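Local coordinates for protein hyaluronoglucosaminidase (Apis mellifera, PDB 1FCQ) that hydrolyses hyaluronan as a venom glycosidase of family 56 and is a major allergen of bee venom, at residues Ile118-Trp123 / Gln200-Thr205; Leu163-Thr168 / Ser213-Ser218; Pro224-Arg229 / Gly242-Glu247. One frame throughout, in Å; residues are numbered along the deposited sequence.

In the fold
The three interactions lie on the helical and loop shell of the family 56 barrel, and each is partly buried. Interactions 1 and 2 involve successive helices, 203-210 and 213-216, but differ in chemistry: interaction 1 is a charged pair between a loop and a helix start, whereas interaction 2 combines tryptophan, methionine and leucine packing with a glutamate that reaches S218 through water. The centre of interaction 3 lies about 11 Å from that of the chain, the closest of the three; it joins the loop after strand 221-222 to helix 234-253 through an arginine-carbonyl bond and waters. Interactions 1 and 3 touch where C201 SG packs against G243 and E247; interaction 2 touches neither.

Interaction 1: Ile118-Trp123 / Gln200-Thr205; sequences IFRQNW and QCEATT
R120 lays its guanidinium against T204, whose CG2 methyl covers one face off-centre, 3.4 Å from R120 NH2, while the carboxylate of E202 meets the end of the same group. The contact joins the loop between strand 107-111 and helix 127-140 to the start of helix 203-210 in the shell of the TIM barrel. The salt bridge is bidentate and end-on: R120 NH1 donates to E202 OE2 at 2.9 Å, and R120 NH2 to E202 OE1 at 2.8 Å. Both oxygens use their syn lone pairs, and the guanidinium and carboxylate planes are only 24° apart. R120 reaches this position with CG trans to its backbone nitrogen (chi1 -175°) and a bend at chi3 that turns the guanidinium toward the helix start.

E202 is the N-cap of helix 203-210. Its OE1 accepts a weak capping bond from T205 N, 3.0 Å away, and a side-chain hydrogen bond of 2.7 Å from T205 OG1, which arrives on the anti side of OE1 and out of the carboxylate plane. One oxygen therefore serves both the arginine and the first helical turn. The two-pronged grip of R120, with T205 OG1 on the anti side of OE1, limits the rotation of the carboxylate. W123 borders this group, its CZ2 lying 4.0 Å from E202 OE2, with ring and carboxylate planes nearly perpendicular.

Beyond the pair, R120 NH2 also forms a salt bridge with E208 on the same helix, and C201, next to the cap, is joined to C189 by a disulfide. The salt bridge thus ties loop 118-123 to the helix start, while the T205 bonds hold the receiving carboxylate in place. E202 and E208 balance the charge of R120, and the arginine together with the T205 donors would probably stabilise E202 as a carboxylate.

Interaction 2: Leu163-Thr168 / Ser213-Ser218; sequences LFMEET and SWLFES
With chi1 at 57°, W214 holds its CG between the backbone N and carbonyl carbon and swings the indole toward E166, whose own CG lies trans to its backbone nitrogen (chi1 -169°) on an extended chain. This is helix-to-helix packing on the outside of the TIM barrel, between the long helix 146-175 and the short helix 213-216. The E166 carboxylate lies alongside the base of the tryptophan side chain, with E166 OE1 3.7 Å from W214 CB and carboxylate and ring planes 26° apart.

On the inner side the contact is apolar. M165 CB meets the rim of the indole at CZ3, and the bend at chi3 carries the M165 methyl CE to within 4.1 Å of L215 CD2. Both M165 and L215 are buried, and L215 also packs on Y183 of strand 180-183, which links this interface to the barrel wall.

At the outer rim two waters join E166 and S218 in place of a direct bond. Water 2 donates to E166 OE2 at 3.1 Å and weakly to S218 OG, whereas water 1 donates to S218 OG at 2.6 Å and only weakly to E166 OE2.

Interaction 3: Pro224-Arg229 / Gly242-Glu247; sequences PSVYLR and GGRVKE
The R244 guanidinium presents its edge to the loop: S225 O and water 3 both lie close to its plane, and the guanidinium of R229 stands obliquely beside it. Within the loop itself, the ring of Y227 has S225 OG above the centre of one face. The contact joins the loop after strand 221-222 of the TIM barrel to helix 234-253, within a single beta-alpha unit.

R244 NH2 donates to S225 O at 2.9 Å with an N-H...O angle of 156°, the donor tilted 24° from the carbonyl plane. Extended from CG to NE, the aliphatic part of R244 runs past V226 in the opposite direction; V226 CG1 lies 3.8 Å from R244 CB. V226 CG1 also meets V245 CG2 in an apolar pair. Separately, P224 CB rests near the carbonyl oxygen of R244.

Other partners fix the head of R244: its NE donates to N191 OD1, and its side chain also touches C189. R229 NH1 and R244 NH1, which carry like charge, approach to 4.3 Å. R229 NH2 bonds weakly to L192 O. The hydroxyl of S225 pairs with Y184 OH and with water 3, which accepts a weak bond from R244 NH2. A second bridge runs through water 4, 3.0 Å from R244 NH2 and 2.7 Å from Y227 O.

Interaction 1: Ile118-Trp123 / Gln200-Thr205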
loop_
_atom_site.group_PDB
_atom_site.type_symbol
_atom_site.label_atom_id
_atom_site.label_comp_id
_atom_site.label_asym_id
_atom_site.label_seq_id
_atom_site.Cartn_x
_atom_site.Cartn_y
_atom_site.Cartn_z
ATOM N N ILE A 118 -12.123 -8.642 -1.238
ATOM C CA ILE A 118 -13.088 -8.973 -2.273
ATOM C C ILE A 118 -12.622 -10.319 -2.848
ATOM O O ILE A 118 -11.567 -10.463 -3.457
ATOM C CB ILE A 118 -13.206 -7.959 -3.415
ATOM C CG1 ILE A 118 -13.568 -6.563 -2.912
ATOM C CG2 ILE A 118 -14.216 -8.448 -4.463
ATOM C CD1 ILE A 118 -14.928 -6.468 -2.242
ATOM N N PHE A 119 -13.466 -11.333 -2.646
ATOM C CA PHE A 119 -13.124 -12.698 -3.056
ATOM C C PHE A 119 -12.659 -12.768 -4.497
ATOM O O PHE A 119 -11.613 -13.339 -4.827
ATOM C CB PHE A 119 -14.361 -13.581 -2.877
ATOM C CG PHE A 119 -14.177 -15.056 -3.061
ATOM C CD1 PHE A 119 -13.584 -15.800 -2.057
ATOM C CD2 PHE A 119 -14.635 -15.703 -4.196
ATOM C CE1 PHE A 119 -13.411 -17.172 -2.183
ATOM C CE2 PHE A 119 -14.469 -17.079 -4.330
ATOM C CZ PHE A 119 -13.862 -17.799 -3.316
ATOM N N ARG A 120 -13.435 -12.164 -5.392
ATOM C CA ARG A 120 -13.136 -12.194 -6.810
ATOM C C ARG A 120 -11.781 -11.653 -7.204
ATOM O O ARG A 120 -11.154 -12.173 -8.136
ATOM C CB ARG A 120 -14.234 -11.425 -7.566
ATOM C CG ARG A 120 -14.042 -11.513 -9.085
ATOM C CD ARG A 120 -15.081 -10.593 -9.742
ATOM N NE ARG A 120 -14.615 -9.218 -9.601
ATOM C CZ ARG A 120 -13.824 -8.522 -10.399
ATOM N NH1 ARG A 120 -13.364 -9.019 -11.540
ATOM N NH2 ARG A 120 -13.491 -7.279 -10.059
ATOM N N GLN A 121 -11.256 -10.655 -6.489
ATOM C CA GLN A 121 -9.975 -10.056 -6.829
ATOM C C GLN A 121 -8.754 -10.857 -6.435
ATOM O O GLN A 121 -7.619 -10.449 -6.737
ATOM C CB GLN A 121 -9.896 -8.648 -6.218
ATOM C CG GLN A 121 -10.899 -7.691 -6.837
ATOM C CD GLN A 121 -10.992 -6.367 -6.097
ATOM O OE1 GLN A 121 -12.038 -5.704 -6.049
ATOM N NE2 GLN A 121 -9.866 -5.997 -5.520
ATOM N N ASN A 122 -8.918 -11.976 -5.743
ATOM C CA ASN A 122 -7.789 -12.844 -5.413
ATOM C C ASN A 122 -7.479 -13.741 -6.614
ATOM O O ASN A 122 -7.674 -14.965 -6.599
ATOM C CB ASN A 122 -8.121 -13.627 -4.139
ATOM C CG ASN A 122 -8.175 -12.634 -2.972
ATOM O OD1 ASN A 122 -7.104 -12.210 -2.537
ATOM N ND2 ASN A 122 -9.381 -12.301 -2.538
ATOM N N TRP A 123 -6.909 -13.143 -7.656
ATOM C CA TRP A 123 -6.566 -13.807 -8.891
ATOM C C TRP A 123 -5.087 -14.205 -8.927
ATOM O O TRP A 123 -4.276 -13.823 -8.099
ATOM C CB TRP A 123 -6.744 -12.917 -10.121
ATOM C CG TRP A 123 -8.043 -12.266 -10.425
ATOM C CD1 TRP A 123 -9.189 -12.872 -10.861
ATOM C CD2 TRP A 123 -8.338 -10.861 -10.364
ATOM N NE1 TRP A 123 -10.174 -11.939 -11.054
ATOM C CE2 TRP A 123 -9.679 -10.695 -10.759
ATOM C CE3 TRP A 123 -7.600 -9.727 -10.007
ATOM C CZ2 TRP A 123 -10.297 -9.446 -10.803
ATOM C CZ3 TRP A 123 -8.211 -8.489 -10.061
ATOM C CH2 TRP A 123 -9.550 -8.353 -10.453
ATOM N N GLN A 200 -7.757 2.608 -18.069
ATOM C CA GLN A 200 -8.896 2.739 -17.169
ATOM C C GLN A 200 -8.914 1.557 -16.194
ATOM O O GLN A 200 -8.519 0.434 -16.528
ATOM C CB GLN A 200 -10.232 2.708 -17.908
ATOM C CG GLN A 200 -10.334 3.341 -19.276
ATOM C CD GLN A 200 -11.630 2.914 -19.953
ATOM O OE1 GLN A 200 -12.705 3.130 -19.389
ATOM N NE2 GLN A 200 -11.538 2.302 -21.126
ATOM N N CYS A 201 -9.419 1.782 -14.968
ATOM C CA CYS A 201 -9.506 0.659 -14.040
ATOM C C CYS A 201 -10.557 -0.358 -14.493
ATOM O O CYS A 201 -11.485 0.015 -15.220
ATOM C CB CYS A 201 -9.894 1.122 -12.635
ATOM S SG CYS A 201 -8.760 2.299 -11.895
ATOM N N GLU A 202 -10.434 -1.596 -14.039
ATOM C CA GLU A 202 -11.410 -2.626 -14.388
ATOM C C GLU A 202 -12.771 -2.157 -13.872
ATOM O O GLU A 202 -12.856 -1.702 -12.729
ATOM C CB GLU A 202 -11.035 -3.963 -13.763
ATOM C CG GLU A 202 -11.804 -5.148 -14.327
ATOM C CD GLU A 202 -12.126 -6.179 -13.268
ATOM O OE1 GLU A 202 -12.361 -5.814 -12.099
ATOM O OE2 GLU A 202 -12.155 -7.378 -13.621
ATOM N N ALA A 203 -13.804 -2.285 -14.702
ATOM C CA ALA A 203 -15.117 -1.789 -14.265
ATOM C C ALA A 203 -15.681 -2.490 -13.051
ATOM O O ALA A 203 -16.235 -1.809 -12.165
ATOM C CB ALA A 203 -16.087 -1.956 -15.440
ATOM N N THR A 204 -15.548 -3.816 -12.985
ATOM C CA THR A 204 -16.107 -4.522 -11.826
ATOM C C THR A 204 -15.397 -4.083 -10.549
ATOM O O THR A 204 -16.070 -3.920 -9.535
ATOM C CB THR A 204 -16.114 -6.043 -12.010
ATOM O OG1 THR A 204 -16.901 -6.303 -13.198
ATOM C CG2 THR A 204 -16.762 -6.733 -10.823
ATOM N N THR A 205 -14.096 -3.856 -10.621
ATOM C CA THR A 205 -13.321 -3.359 -9.479
ATOM C C THR A 205 -13.808 -1.988 -9.049
ATOM O O THR A 205 -13.911 -1.707 -7.849
ATOM C CB THR A 205 -11.820 -3.323 -9.822
ATOM O OG1 THR A 205 -11.353 -4.678 -9.905
ATOM C CG2 THR A 205 -11.022 -2.582 -8.747
#

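Interaction 2: Leu163-Thr168 / Ser213-Ser218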
loop_
_atom_site.group_PDB
_atom_site.type_symbol
_atom_site.label_atom_id
_atom_site.label_comp_id
_atom_site.label_asym_id
_atom_site.label_seq_id
_atom_site.Cartn_x
_atom_site.Cartn_y
_atom_site.Cartn_z
ATOM N N LEU A 163 -13.771 -8.135 8.483
ATOM C CA LEU A 163 -13.561 -8.063 9.927
ATOM C C LEU A 163 -12.104 -7.809 10.268
ATOM O O LEU A 163 -11.785 -6.900 11.032
ATOM C CB LEU A 163 -14.046 -9.371 10.570
ATOM C CG LEU A 163 -14.025 -9.419 12.099
ATOM C CD1 LEU A 163 -14.868 -8.308 12.721
ATOM C CD2 LEU A 163 -14.459 -10.792 12.592
ATOM N N PHE A 164 -11.207 -8.588 9.652
ATOM C CA PHE A 164 -9.793 -8.417 9.948
ATOM C C PHE A 164 -9.293 -7.036 9.520
ATOM O O PHE A 164 -8.587 -6.381 10.290
ATOM C CB PHE A 164 -8.973 -9.542 9.290
ATOM C CG PHE A 164 -8.828 -10.764 10.169
ATOM C CD1 PHE A 164 -9.797 -11.749 10.211
ATOM C CD2 PHE A 164 -7.723 -10.899 10.992
ATOM C CE1 PHE A 164 -9.659 -12.858 11.021
ATOM C CE2 PHE A 164 -7.580 -11.990 11.825
ATOM C CZ PHE A 164 -8.553 -12.977 11.841
ATOM N N MET A 165 -9.626 -6.627 8.288
ATOM C CA MET A 165 -9.117 -5.320 7.844
ATOM C C MET A 165 -9.746 -4.166 8.608
ATOM O O MET A 165 -9.078 -3.215 9.032
ATOM C CB MET A 165 -9.306 -5.142 6.338
ATOM C CG MET A 165 -8.338 -6.009 5.528
ATOM S SD MET A 165 -8.454 -5.665 3.761
ATOM C CE MET A 165 -7.731 -4.024 3.658
ATOM N N GLU A 166 -11.068 -4.185 8.767
ATOM C CA GLU A 166 -11.713 -3.068 9.462
ATOM C C GLU A 166 -11.323 -3.000 10.921
ATOM O O GLU A 166 -11.074 -1.907 11.421
ATOM C CB GLU A 166 -13.219 -3.169 9.263
ATOM C CG GLU A 166 -13.953 -1.924 9.724
ATOM C CD GLU A 166 -15.433 -1.959 9.416
ATOM O OE1 GLU A 166 -15.932 -2.930 8.803
ATOM O OE2 GLU A 166 -16.101 -0.965 9.801
ATOM N N GLU A 167 -11.237 -4.133 11.631
ATOM C CA GLU A 167 -10.883 -4.076 13.034
ATOM C C GLU A 167 -9.471 -3.600 13.276
ATOM O O GLU A 167 -9.208 -2.858 14.218
ATOM C CB GLU A 167 -11.078 -5.441 13.709
ATOM C CG GLU A 167 -12.530 -5.725 14.032
ATOM C CD GLU A 167 -13.114 -4.641 14.936
ATOM O OE1 GLU A 167 -12.544 -4.267 15.971
ATOM O OE2 GLU A 167 -14.179 -4.163 14.534
ATOM N N THR A 168 -8.562 -3.992 12.383
ATOM C CA THR A 168 -7.169 -3.562 12.504
ATOM C C THR A 168 -7.072 -2.046 12.304
ATOM O O THR A 168 -6.348 -1.366 13.029
ATOM C CB THR A 168 -6.282 -4.279 11.480
ATOM O OG1 THR A 168 -6.484 -5.695 11.650
ATOM C CG2 THR A 168 -4.822 -3.948 11.697
ATOM N N SER A 213 -17.401 0.902 1.355
ATOM C CA SER A 213 -17.514 2.047 2.242
ATOM C C SER A 213 -17.062 1.718 3.651
ATOM O O SER A 213 -16.484 2.550 4.355
ATOM C CB SER A 213 -18.971 2.545 2.233
ATOM O OG SER A 213 -19.273 2.913 0.890
ATOM N N TRP A 214 -17.180 0.447 4.061
ATOM C CA TRP A 214 -16.721 0.033 5.370
ATOM C C TRP A 214 -15.220 0.320 5.503
ATOM O O TRP A 214 -14.772 0.584 6.606
ATOM C CB TRP A 214 -16.996 -1.442 5.621
ATOM C CG TRP A 214 -16.407 -2.398 4.629
ATOM C CD1 TRP A 214 -17.026 -2.926 3.542
ATOM C CD2 TRP A 214 -15.081 -2.941 4.633
ATOM N NE1 TRP A 214 -16.184 -3.780 2.863
ATOM C CE2 TRP A 214 -14.985 -3.799 3.526
ATOM C CE3 TRP A 214 -13.975 -2.768 5.474
ATOM C CZ2 TRP A 214 -13.817 -4.505 3.221
ATOM C CZ3 TRP A 214 -12.815 -3.476 5.171
ATOM C CH2 TRP A 214 -12.754 -4.327 4.056
ATOM N N LEU A 215 -14.467 0.218 4.404
ATOM C CA LEU A 215 -13.044 0.523 4.465
ATOM C C LEU A 215 -12.739 1.990 4.201
ATOM O O LEU A 215 -12.099 2.668 5.001
ATOM C CB LEU A 215 -12.256 -0.343 3.462
ATOM C CG LEU A 215 -10.733 -0.098 3.493
ATOM C CD1 LEU A 215 -10.159 -0.427 4.865
ATOM C CD2 LEU A 215 -10.055 -0.903 2.398
ATOM N N PHE A 216 -13.226 2.491 3.060
ATOM C CA PHE A 216 -12.871 3.861 2.667
ATOM C C PHE A 216 -13.453 4.939 3.536
ATOM O O PHE A 216 -12.787 5.973 3.698
ATOM C CB PHE A 216 -13.192 4.018 1.178
ATOM C CG PHE A 216 -12.393 3.035 0.344
ATOM C CD1 PHE A 216 -13.007 2.128 -0.483
ATOM C CD2 PHE A 216 -11.002 3.064 0.405
ATOM C CE1 PHE A 216 -12.277 1.233 -1.244
ATOM C CE2 PHE A 216 -10.260 2.166 -0.341
ATOM C CZ PHE A 216 -10.893 1.269 -1.172
ATOM N N GLU A 217 -14.616 4.745 4.164
ATOM C CA GLU A 217 -15.111 5.804 5.056
ATOM C C GLU A 217 -14.321 5.812 6.361
ATOM O O GLU A 217 -14.217 6.844 7.026
ATOM C CB GLU A 217 -16.618 5.654 5.282
ATOM C CG GLU A 217 -17.379 5.671 3.963
ATOM C CD GLU A 217 -18.601 6.560 3.932
ATOM O OE1 GLU A 217 -19.596 6.195 3.264
ATOM O OE2 GLU A 217 -18.567 7.641 4.559
ATOM N N SER A 218 -13.702 4.687 6.722
ATOM C CA SER A 218 -12.918 4.585 7.940
ATOM C C SER A 218 -11.490 5.090 7.715
ATOM O O SER A 218 -10.933 5.679 8.634
ATOM C CB SER A 218 -12.847 3.169 8.503
ATOM O OG SER A 218 -14.098 2.529 8.579
HETATM O O HOH W 1 -16.655 2.111 8.280
HETATM O O HOH W 2 -14.873 1.169 11.603
#

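Interaction 3: Pro224-Arg229 / Gly242-Glu247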
loop_
_atom_site.group_PDB
_atom_site.type_symbol
_atom_site.label_atom_id
_atom_site.label_comp_id
_atom_site.label_asym_id
_atom_site.label_seq_id
_atom_site.Cartn_x
_atom_site.Cartn_y
_atom_site.Cartn_z
ATOM N N PRO A 224 -3.121 4.561 -3.143
ATOM C CA PRO A 224 -2.995 3.714 -4.328
ATOM C C PRO A 224 -1.528 3.564 -4.666
ATOM O O PRO A 224 -0.805 4.558 -4.521
ATOM C CB PRO A 224 -3.810 4.447 -5.398
ATOM C CG PRO A 224 -3.683 5.878 -4.974
ATOM C CD PRO A 224 -3.854 5.810 -3.471
ATOM N N SER A 225 -1.111 2.353 -5.020
ATOM C CA SER A 225 0.307 2.186 -5.406
ATOM C C SER A 225 0.434 2.393 -6.909
ATOM O O SER A 225 -0.241 1.714 -7.685
ATOM C CB SER A 225 0.758 0.793 -5.010
ATOM O OG SER A 225 2.096 0.550 -5.447
ATOM N N VAL A 226 1.301 3.309 -7.346
ATOM C CA VAL A 226 1.427 3.675 -8.751
ATOM C C VAL A 226 2.822 3.389 -9.297
ATOM O O VAL A 226 3.379 4.150 -10.068
ATOM C CB VAL A 226 0.999 5.135 -8.996
ATOM C CG1 VAL A 226 -0.469 5.340 -8.575
ATOM C CG2 VAL A 226 1.852 6.179 -8.309
ATOM N N TYR A 227 3.345 2.230 -8.903
ATOM C CA TYR A 227 4.684 1.837 -9.374
ATOM C C TYR A 227 4.666 1.562 -10.873
ATOM O O TYR A 227 3.780 0.885 -11.399
ATOM C CB TYR A 227 5.190 0.643 -8.578
ATOM C CG TYR A 227 5.281 0.807 -7.081
ATOM C CD1 TYR A 227 5.102 2.037 -6.463
ATOM C CD2 TYR A 227 5.545 -0.304 -6.275
ATOM C CE1 TYR A 227 5.176 2.153 -5.093
ATOM C CE2 TYR A 227 5.652 -0.178 -4.898
ATOM C CZ TYR A 227 5.441 1.057 -4.315
ATOM O OH TYR A 227 5.521 1.201 -2.949
ATOM N N LEU A 228 5.646 2.151 -11.578
ATOM C CA LEU A 228 5.701 1.985 -13.018
ATOM C C LEU A 228 6.292 0.656 -13.463
ATOM O O LEU A 228 7.017 -0.015 -12.737
ATOM C CB LEU A 228 6.532 3.099 -13.673
ATOM C CG LEU A 228 6.197 4.523 -13.220
ATOM C CD1 LEU A 228 6.979 5.528 -14.052
ATOM C CD2 LEU A 228 4.691 4.755 -13.320
ATOM N N ARG A 229 5.877 0.264 -14.672
ATOM C CA ARG A 229 6.418 -0.937 -15.295
ATOM C C ARG A 229 7.251 -0.514 -16.504
ATOM O O ARG A 229 6.894 0.423 -17.216
ATOM C CB ARG A 229 5.350 -1.957 -15.654
ATOM C CG ARG A 229 4.752 -2.620 -14.410
ATOM C CD ARG A 229 4.144 -3.967 -14.774
ATOM N NE ARG A 229 3.155 -3.803 -15.838
ATOM C CZ ARG A 229 1.916 -3.367 -15.629
ATOM N NH1 ARG A 229 1.531 -3.073 -14.399
ATOM N NH2 ARG A 229 1.082 -3.254 -16.652
ATOM N N GLY A 242 -2.338 7.647 -13.874
ATOM C CA GLY A 242 -3.579 8.403 -13.970
ATOM C C GLY A 242 -4.824 7.636 -13.573
ATOM O O GLY A 242 -5.631 8.128 -12.769
ATOM N N GLY A 243 -5.006 6.444 -14.104
ATOM C CA GLY A 243 -6.137 5.588 -13.817
ATOM C C GLY A 243 -6.258 5.302 -12.319
ATOM O O GLY A 243 -7.346 5.387 -11.723
ATOM N N ARG A 244 -5.121 4.982 -11.705
ATOM C CA ARG A 244 -5.083 4.692 -10.274
ATOM C C ARG A 244 -5.342 5.898 -9.403
ATOM O O ARG A 244 -6.058 5.757 -8.401
ATOM C CB ARG A 244 -3.742 4.038 -9.928
ATOM C CG ARG A 244 -3.639 2.696 -10.647
ATOM C CD ARG A 244 -2.268 2.084 -10.372
ATOM N NE ARG A 244 -2.186 0.854 -11.170
ATOM C CZ ARG A 244 -1.304 -0.106 -10.990
ATOM N NH1 ARG A 244 -1.347 -1.165 -11.799
ATOM N NH2 ARG A 244 -0.388 -0.034 -10.031
ATOM N N VAL A 245 -4.818 7.070 -9.776
ATOM C CA VAL A 245 -5.060 8.273 -8.996
ATOM C C VAL A 245 -6.506 8.734 -9.165
ATOM O O VAL A 245 -7.141 9.129 -8.188
ATOM C CB VAL A 245 -4.078 9.400 -9.354
ATOM C CG1 VAL A 245 -4.450 10.709 -8.675
ATOM C CG2 VAL A 245 -2.663 8.966 -8.971
ATOM N N LYS A 246 -7.047 8.597 -10.378
ATOM C CA LYS A 246 -8.465 8.928 -10.565
ATOM C C LYS A 246 -9.351 8.017 -9.717
ATOM O O LYS A 246 -10.352 8.498 -9.163
ATOM C CB LYS A 246 -8.899 8.795 -12.027
ATOM C CG LYS A 246 -8.335 9.857 -12.958
ATOM C CD LYS A 246 -8.719 9.519 -14.402
ATOM C CE LYS A 246 -8.152 10.512 -15.392
ATOM N NZ LYS A 246 -8.433 10.100 -16.803
ATOM N N GLU A 247 -9.040 6.723 -9.630
ATOM C CA GLU A 247 -9.880 5.815 -8.839
ATOM C C GLU A 247 -9.891 6.254 -7.388
ATOM O O GLU A 247 -10.935 6.350 -6.732
ATOM C CB GLU A 247 -9.387 4.378 -8.971
ATOM C CG GLU A 247 -10.252 3.332 -8.288
ATOM C CD GLU A 247 -11.601 3.139 -8.944
ATOM O OE1 GLU A 247 -11.829 3.675 -10.048
ATOM O OE2 GLU A 247 -12.439 2.454 -8.325
HETATM O O HOH W 3 1.855 -1.007 -7.794
HETATM O O HOH W 4 2.360 -1.241 -10.425
#